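Local coordinates for protein Amuc_1102 (Akkermansia muciniphila, PDB 7DSZ) that is of unproven function but has an immunoglobulin-like fold related to archaeal type IV pilus proteins and probably takes part in a pilus-type assembly, at residues 176-180 and 181-185; 113-116 and 117-121; 64-68 and 69-73. One frame throughout, in Å; residues are numbered along the deposited sequence.

Contact 1: residues 176-180 and 181-185; sequences PLLNK and DETPF
E182 turns back onto N179 because its CG stands opposite its own carbonyl carbon (chi1 -62°) with the chain extended beyond, while N179 tucks CG between its backbone N and carbonyl carbon (chi1 76°). The side chains cross at about a right angle, yet their flat ends stack, amide against carboxylate with planes 19° apart, and E182 OE1 lies 3.6 Å from N179 CG. That same OE1 takes a nearly straight bond from N179 N at 2.9 Å, met on its anti side, and forms a salt bridge with K96 NZ. E182 N donates to N179 O at 2.9 Å from well above the carbonyl plane. N179 OD1 adds two weak, bent bonds, from D181 N at 2.9 Å and from E182 N.

K180 O accepts twice from the same face of its plane: T183 OG1 reaches it at 2.8 Å and T183 N at 3.2 Å. T183 OG1 receives F185 N at 3.0 Å, which makes an ST turn. K180 NZ is weakly bonded to F185 O; its stronger partners are F188 O and S186 O, and a water joins it to D181 OD1, which S186 OG also holds. The turn lies between strands 169-171 and 195-196, and F185 meets W51 of strand 50-63 edge-to-face. Replacing E182 by an alanine would probably leave N179 N without its acceptor, K96 without this salt bridge and the N179 amide without the stacked carboxylate. Most polar groups here thus find partners within a few residues, S186 and F188 included, while K96 probably favours the ionised form of E182.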
loop_
_atom_site.group_PDB
_atom_site.type_symbol
_atom_site.label_atom_id
_atom_site.label_comp_id
_atom_site.label_asym_id
_atom_site.label_seq_id
_atom_site.Cartn_x
_atom_site.Cartn_y
_atom_site.Cartn_z
ATOM N N PRO C 176 14.445 -3.737 5.619
ATOM C CA PRO C 176 14.014 -2.711 4.662
ATOM C C PRO C 176 13.701 -1.380 5.338
ATOM O O PRO C 176 13.000 -1.317 6.353
ATOM C CB PRO C 176 12.765 -3.324 4.011
ATOM C CG PRO C 176 12.311 -4.395 4.937
ATOM C CD PRO C 176 13.507 -4.875 5.701
ATOM N N LEU C 177 14.260 -0.323 4.766
ATOM C CA LEU C 177 13.876 1.032 5.120
ATOM C C LEU C 177 12.522 1.323 4.508
ATOM O O LEU C 177 12.281 1.005 3.342
ATOM C CB LEU C 177 14.898 2.021 4.582
ATOM C CG LEU C 177 16.144 2.203 5.433
ATOM C CD1 LEU C 177 17.121 3.107 4.681
ATOM C CD2 LEU C 177 15.727 2.799 6.772
ATOM N N LEU C 178 11.636 1.933 5.290
ATOM C CA LEU C 178 10.266 2.139 4.864
ATOM C C LEU C 178 9.970 3.629 4.793
ATOM O O LEU C 178 10.493 4.409 5.589
ATOM C CB LEU C 178 9.312 1.488 5.837
ATOM C CG LEU C 178 9.588 -0.010 6.031
ATOM C CD1 LEU C 178 8.817 -0.525 7.242
ATOM C CD2 LEU C 178 9.140 -0.735 4.788
ATOM N N ASN C 179 9.137 4.013 3.837
ATOM C CA ASN C 179 8.636 5.383 3.872
ATOM C C ASN C 179 7.413 5.426 4.789
ATOM O O ASN C 179 6.890 4.396 5.232
ATOM C CB ASN C 179 8.383 5.926 2.443
ATOM C CG ASN C 179 7.103 5.371 1.772
ATOM O OD1 ASN C 179 6.075 5.198 2.396
ATOM N ND2 ASN C 179 7.183 5.141 0.462
ATOM N N LYS C 180 6.976 6.650 5.106
ATOM C CA LYS C 180 5.945 6.827 6.118
ATOM C C LYS C 180 4.651 6.118 5.748
ATOM O O LYS C 180 3.963 5.579 6.624
ATOM C CB LYS C 180 5.706 8.336 6.332
ATOM C CG LYS C 180 4.632 8.663 7.344
ATOM C CD LYS C 180 4.718 10.163 7.703
ATOM C CE LYS C 180 3.631 10.576 8.692
ATOM N NZ LYS C 180 2.303 10.682 8.024
ATOM N N ASP C 181 4.296 6.106 4.450
ATOM C CA ASP C 181 3.067 5.453 4.015
ATOM C C ASP C 181 3.181 3.943 4.017
ATOM O O ASP C 181 2.171 3.266 3.807
ATOM C CB ASP C 181 2.658 5.948 2.617
ATOM C CG ASP C 181 2.102 7.371 2.654
ATOM O OD1 ASP C 181 1.628 7.797 3.732
ATOM O OD2 ASP C 181 2.134 8.066 1.620
ATOM N N GLU C 182 4.376 3.411 4.263
ATOM C CA GLU C 182 4.599 1.985 4.456
ATOM C C GLU C 182 4.685 1.590 5.929
ATOM O O GLU C 182 5.178 0.497 6.246
ATOM C CB GLU C 182 5.874 1.575 3.725
ATOM C CG GLU C 182 5.793 1.805 2.214
ATOM C CD GLU C 182 7.125 1.575 1.494
ATOM O OE1 GLU C 182 8.199 1.983 2.000
ATOM O OE2 GLU C 182 7.095 0.990 0.391
ATOM N N THR C 183 4.211 2.438 6.830
ATOM C CA THR C 183 4.254 2.224 8.267
ATOM C C THR C 183 2.896 2.541 8.872
ATOM O O THR C 183 2.057 3.188 8.235
ATOM C CB THR C 183 5.299 3.122 8.958
ATOM O OG1 THR C 183 4.789 4.466 9.006
ATOM C CG2 THR C 183 6.651 3.090 8.241
ATOM N N PRO C 184 2.660 2.133 10.124
ATOM C CA PRO C 184 1.425 2.551 10.809
ATOM C C PRO C 184 1.365 4.039 11.111
ATOM O O PRO C 184 0.328 4.510 11.600
ATOM C CB PRO C 184 1.432 1.724 12.111
ATOM C CG PRO C 184 2.794 1.142 12.227
ATOM C CD PRO C 184 3.378 1.073 10.858
ATOM N N PHE C 185 2.427 4.790 10.839
ATOM C CA PHE C 185 2.398 6.234 11.035
ATOM C C PHE C 185 1.762 6.974 9.862
ATOM O O PHE C 185 1.660 8.204 9.919
ATOM C CB PHE C 185 3.819 6.767 11.247
ATOM C CG PHE C 185 4.523 6.150 12.425
ATOM C CD1 PHE C 185 4.191 6.538 13.721
ATOM C CD2 PHE C 185 5.510 5.198 12.238
ATOM C CE1 PHE C 185 4.838 5.975 14.823
ATOM C CE2 PHE C 185 6.160 4.625 13.327
ATOM C CZ PHE C 185 5.832 5.012 14.621
HETATM O O HOH W 1 2.891 10.112 4.834
#

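Contact 2: residues 113-116 and 117-121; sequences VYLS and PSSVK
S116 caps helix 117-124 from the N-cap position, where its OG accepts S119 N at 3.1 Å in a nearly straight bond (164°). The geometry follows from the serine's first torsion: OG sits between its own backbone N and carbonyl carbon (chi1 69°), which swings it over the first turn of the helix. S116 O does the regular helical work, taking V120 N at 3.0 Å almost along the C=O axis. Strand 109-115 therefore passes into the helix through a single residue, with P117 as the first helical position; the axes of the two short segments make an angle of 64°. The S116-P117 linkage itself holds P117 CD close to S116 CB, at 3.4 Å.

A water forms the next layer. It accepts from S116 N at 3.1 Å and lies 2.7 Å from S119 OG, so it bridges the last residue before the helix to a side chain of the first turn. The serine hydroxyls also reach beyond the chain: S116 OG is hydrogen-bonded to E195 of the second subunit, and both S118 OG and S119 OG to N102 of that subunit. The cap thus lies at a subunit interface, its polar groups shared between the helix start and the neighbour.

Strand 50-63 touches both parts: A52 pairs with L115 through the backbone, V120 packs on A52 and P117 on W51. On the apolar side of the junction, L115 CB lies 4.2 Å from V120 CG2.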
loop_
_atom_site.group_PDB
_atom_site.type_symbol
_atom_site.label_atom_id
_atom_site.label_comp_id
_atom_site.label_asym_id
_atom_site.label_seq_id
_atom_site.Cartn_x
_atom_site.Cartn_y
_atom_site.Cartn_z
ATOM N N VAL C 113 12.347 8.411 7.138
ATOM C CA VAL C 113 12.340 6.992 6.780
ATOM C C VAL C 113 12.360 6.204 8.072
ATOM O O VAL C 113 12.682 6.729 9.140
ATOM C CB VAL C 113 13.525 6.534 5.893
ATOM C CG1 VAL C 113 13.293 6.924 4.459
ATOM C CG2 VAL C 113 14.843 7.068 6.441
ATOM N N TYR C 114 11.988 4.920 7.985
ATOM C CA TYR C 114 11.709 4.139 9.183
ATOM C C TYR C 114 12.316 2.746 9.094
ATOM O O TYR C 114 12.421 2.166 8.013
ATOM C CB TYR C 114 10.186 3.979 9.418
ATOM C CG TYR C 114 9.464 5.321 9.439
ATOM C CD1 TYR C 114 9.238 6.026 8.263
ATOM C CD2 TYR C 114 9.040 5.886 10.642
ATOM C CE1 TYR C 114 8.628 7.261 8.273
ATOM C CE2 TYR C 114 8.399 7.129 10.666
ATOM C CZ TYR C 114 8.202 7.810 9.467
ATOM O OH TYR C 114 7.574 9.055 9.458
ATOM N N LEU C 115 12.651 2.191 10.260
ATOM C CA LEU C 115 12.917 0.763 10.400
ATOM C C LEU C 115 11.900 0.157 11.362
ATOM O O LEU C 115 11.551 0.765 12.380
ATOM C CB LEU C 115 14.352 0.508 10.907
ATOM C CG LEU C 115 15.479 0.720 9.896
ATOM C CD1 LEU C 115 16.837 0.626 10.635
ATOM C CD2 LEU C 115 15.414 -0.262 8.684
ATOM N N SER C 116 11.420 -1.048 11.042
ATOM C CA SER C 116 10.415 -1.707 11.853
ATOM C C SER C 116 10.994 -2.137 13.202
ATOM O O SER C 116 12.215 -2.223 13.368
ATOM C CB SER C 116 9.889 -2.945 11.129
ATOM O OG SER C 116 10.927 -3.920 11.076
ATOM N N PRO C 117 10.131 -2.448 14.172
ATOM C CA PRO C 117 10.647 -2.997 15.440
ATOM C C PRO C 117 11.464 -4.262 15.249
ATOM O O PRO C 117 12.474 -4.443 15.938
ATOM C CB PRO C 117 9.375 -3.250 16.254
ATOM C CG PRO C 117 8.381 -2.242 15.715
ATOM C CD PRO C 117 8.672 -2.203 14.227
ATOM N N SER C 118 11.090 -5.130 14.307
ATOM C CA SER C 118 11.868 -6.359 14.146
ATOM C C SER C 118 13.226 -6.087 13.510
ATOM O O SER C 118 14.215 -6.740 13.865
ATOM C CB SER C 118 11.068 -7.393 13.340
ATOM O OG SER C 118 10.911 -7.021 11.979
ATOM N N SER C 119 13.317 -5.108 12.601
ATOM C CA SER C 119 14.626 -4.708 12.094
ATOM C C SER C 119 15.506 -4.174 13.225
ATOM O O SER C 119 16.697 -4.501 13.303
ATOM C CB SER C 119 14.475 -3.655 10.991
ATOM O OG SER C 119 14.119 -4.226 9.740
ATOM N N VAL C 120 14.940 -3.345 14.109
ATOM C CA VAL C 120 15.734 -2.771 15.202
ATOM C C VAL C 120 16.185 -3.860 16.168
ATOM O O VAL C 120 17.351 -3.893 16.592
ATOM C CB VAL C 120 14.941 -1.670 15.927
ATOM C CG1 VAL C 120 15.698 -1.186 17.172
ATOM C CG2 VAL C 120 14.653 -0.521 14.965
ATOM N N LYS C 121 15.275 -4.762 16.529
ATOM C CA LYS C 121 15.627 -5.827 17.463
ATOM C C LYS C 121 16.661 -6.763 16.855
ATOM O O LYS C 121 17.592 -7.203 17.542
ATOM C CB LYS C 121 14.377 -6.601 17.883
ATOM C CG LYS C 121 14.688 -7.748 18.862
ATOM C CD LYS C 121 13.432 -8.337 19.482
ATOM C CE LYS C 121 13.813 -9.350 20.565
ATOM N NZ LYS C 121 12.651 -10.167 21.002
HETATM O O HOH W 2 12.212 -2.680 8.529
#

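Contact 3: residues 64-68 and 69-73; sequences PTPKS and GYIDA
P66 O and G69 N close a type I beta turn, the hydrogen bond measuring 3.0 Å with an N-H...O angle of 155°; the donor stands above the carbonyl plane. G69 ends the turn with a positive phi of 82°, where a beta carbon would clash with S68 O. The next amide, Y70 N, is met by a side chain: S68 OG accepts it at 3.2 Å. Having OG between its backbone N and carbonyl carbon (chi1 76°) turns the serine hydroxyl back toward the start of the strand.

The stronger polar partner of S68 OG lies elsewhere. D86 OD1 and R122 NE of the third subunit are both hydrogen-bonded to it. With Y70 N and the arginine both donating, the hydroxyl is left to give its proton, probably to the carboxylate of D86. The same R122 forms a salt bridge through NH2 with D72 OD1, which T12 OG1 also bonds, while D72 OD2 is bonded to T11 OG1. Backbone pairings of G69 with V105 and of I71 with V103 tie the strand start to its neighbour.

Van der Waals contacts complete the turn. P66 CG lies 3.3 Å from Y70 O and 4.3 Å from I71 CG2, bringing the proline ring against the start of outgoing strand 70-83. S68 O approaches the Y70 ring at its edge, in plane, 3.3 Å from CD1. The turn links strand 50-63 of one sheet to strand 70-83 of the other in the immunoglobulin-like fold. Its chemistry implies coupling across the subunit interface, S68 OG and D72 OD1 both gripping one arginine.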
loop_
_atom_site.group_PDB
_atom_site.type_symbol
_atom_site.label_atom_id
_atom_site.label_comp_id
_atom_site.label_asym_id
_atom_site.label_seq_id
_atom_site.Cartn_x
_atom_site.Cartn_y
_atom_site.Cartn_z
ATOM N N PRO C 64 13.292 31.054 -10.455
ATOM C CA PRO C 64 12.446 32.027 -9.772
ATOM C C PRO C 64 11.451 31.309 -8.871
ATOM O O PRO C 64 11.370 30.081 -8.920
ATOM C CB PRO C 64 11.735 32.742 -10.927
ATOM C CG PRO C 64 11.617 31.687 -11.967
ATOM C CD PRO C 64 12.856 30.824 -11.843
ATOM N N THR C 65 10.717 32.057 -8.085
ATOM C CA THR C 65 9.766 31.435 -7.169
ATOM C C THR C 65 8.530 30.983 -7.940
ATOM O O THR C 65 7.949 31.776 -8.689
ATOM C CB THR C 65 9.401 32.410 -6.063
ATOM O OG1 THR C 65 10.594 32.775 -5.367
ATOM C CG2 THR C 65 8.423 31.777 -5.063
ATOM N N PRO C 66 8.124 29.719 -7.814
ATOM C CA PRO C 66 6.960 29.242 -8.572
ATOM C C PRO C 66 5.697 29.959 -8.123
ATOM O O PRO C 66 5.493 30.206 -6.938
ATOM C CB PRO C 66 6.908 27.740 -8.254
ATOM C CG PRO C 66 7.607 27.607 -6.937
ATOM C CD PRO C 66 8.692 28.679 -6.941
ATOM N N LYS C 67 4.859 30.308 -9.108
ATOM C CA LYS C 67 3.639 31.052 -8.813
ATOM C C LYS C 67 2.735 30.299 -7.846
ATOM O O LYS C 67 2.086 30.921 -6.993
ATOM C CB LYS C 67 2.884 31.360 -10.107
ATOM C CG LYS C 67 3.646 32.276 -11.057
ATOM C CD LYS C 67 4.133 33.518 -10.339
ATOM C CE LYS C 67 4.863 34.450 -11.292
ATOM N NZ LYS C 67 5.519 35.561 -10.557
ATOM N N SER C 68 2.707 28.968 -7.935
ATOM C CA SER C 68 1.870 28.147 -7.070
ATOM C C SER C 68 2.393 28.059 -5.641
ATOM O O SER C 68 1.656 27.609 -4.758
ATOM C CB SER C 68 1.739 26.734 -7.665
ATOM O OG SER C 68 2.934 25.968 -7.453
ATOM N N GLY C 69 3.641 28.454 -5.395
ATOM C CA GLY C 69 4.229 28.303 -4.081
ATOM C C GLY C 69 4.781 26.925 -3.799
ATOM O O GLY C 69 5.213 26.667 -2.663
ATOM N N TYR C 70 4.787 26.044 -4.798
ATOM C CA TYR C 70 5.193 24.653 -4.642
ATOM C C TYR C 70 6.021 24.223 -5.840
ATOM O O TYR C 70 5.870 24.755 -6.943
ATOM C CB TYR C 70 3.989 23.712 -4.581
ATOM C CG TYR C 70 3.141 23.756 -3.349
ATOM C CD1 TYR C 70 2.213 24.774 -3.139
ATOM C CD2 TYR C 70 3.229 22.739 -2.414
ATOM C CE1 TYR C 70 1.405 24.774 -2.003
ATOM C CE2 TYR C 70 2.444 22.735 -1.280
ATOM C CZ TYR C 70 1.531 23.753 -1.080
ATOM O OH TYR C 70 0.757 23.727 0.064
ATOM N N ILE C 71 6.872 23.218 -5.630
ATOM C CA ILE C 71 7.540 22.536 -6.732
ATOM C C ILE C 71 6.931 21.145 -6.884
ATOM O O ILE C 71 6.331 20.591 -5.953
ATOM C CB ILE C 71 9.072 22.445 -6.561
ATOM C CG1 ILE C 71 9.445 21.626 -5.318
ATOM C CG2 ILE C 71 9.699 23.855 -6.510
ATOM C CD1 ILE C 71 10.968 21.412 -5.138
ATOM N N ASP C 72 7.105 20.579 -8.083
ATOM C CA ASP C 72 6.490 19.296 -8.422
ATOM C C ASP C 72 6.916 18.184 -7.476
ATOM O O ASP C 72 6.076 17.411 -6.999
ATOM C CB ASP C 72 6.856 18.892 -9.847
ATOM C CG ASP C 72 6.061 19.630 -10.886
ATOM O OD1 ASP C 72 4.891 19.982 -10.617
ATOM O OD2 ASP C 72 6.618 19.830 -11.984
ATOM N N ALA C 73 8.226 18.039 -7.252
ATOM C CA ALA C 73 8.744 16.877 -6.529
ATOM C C ALA C 73 10.183 17.122 -6.104
ATOM O O ALA C 73 10.884 17.955 -6.673
ATOM C CB ALA C 73 8.686 15.600 -7.373
#

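In the fold
Contacts 1 and 2 adjoin, their centres 10 Å apart: the backbone of L178 pairs with Y114, with L178 N 2.8 Å from Y114 O in a probable hydrogen bond, and K180 CA packs 3.5 Å from Y114 CE1. The 176-185 loop is thereby held against the end of strand 109-115 just before its helix. Contact 3 stands apart, with centres about 27 Å from contact 1 and about 35 Å from contact 2, on the opposite side of the chain's centre from the latter. Assembly reconnects them: K121 of contact 2 packs on Y70 of the second subunit, while Y70 of contact 3 packs on K121 of the third, consistent with one interface repeated around the trimer.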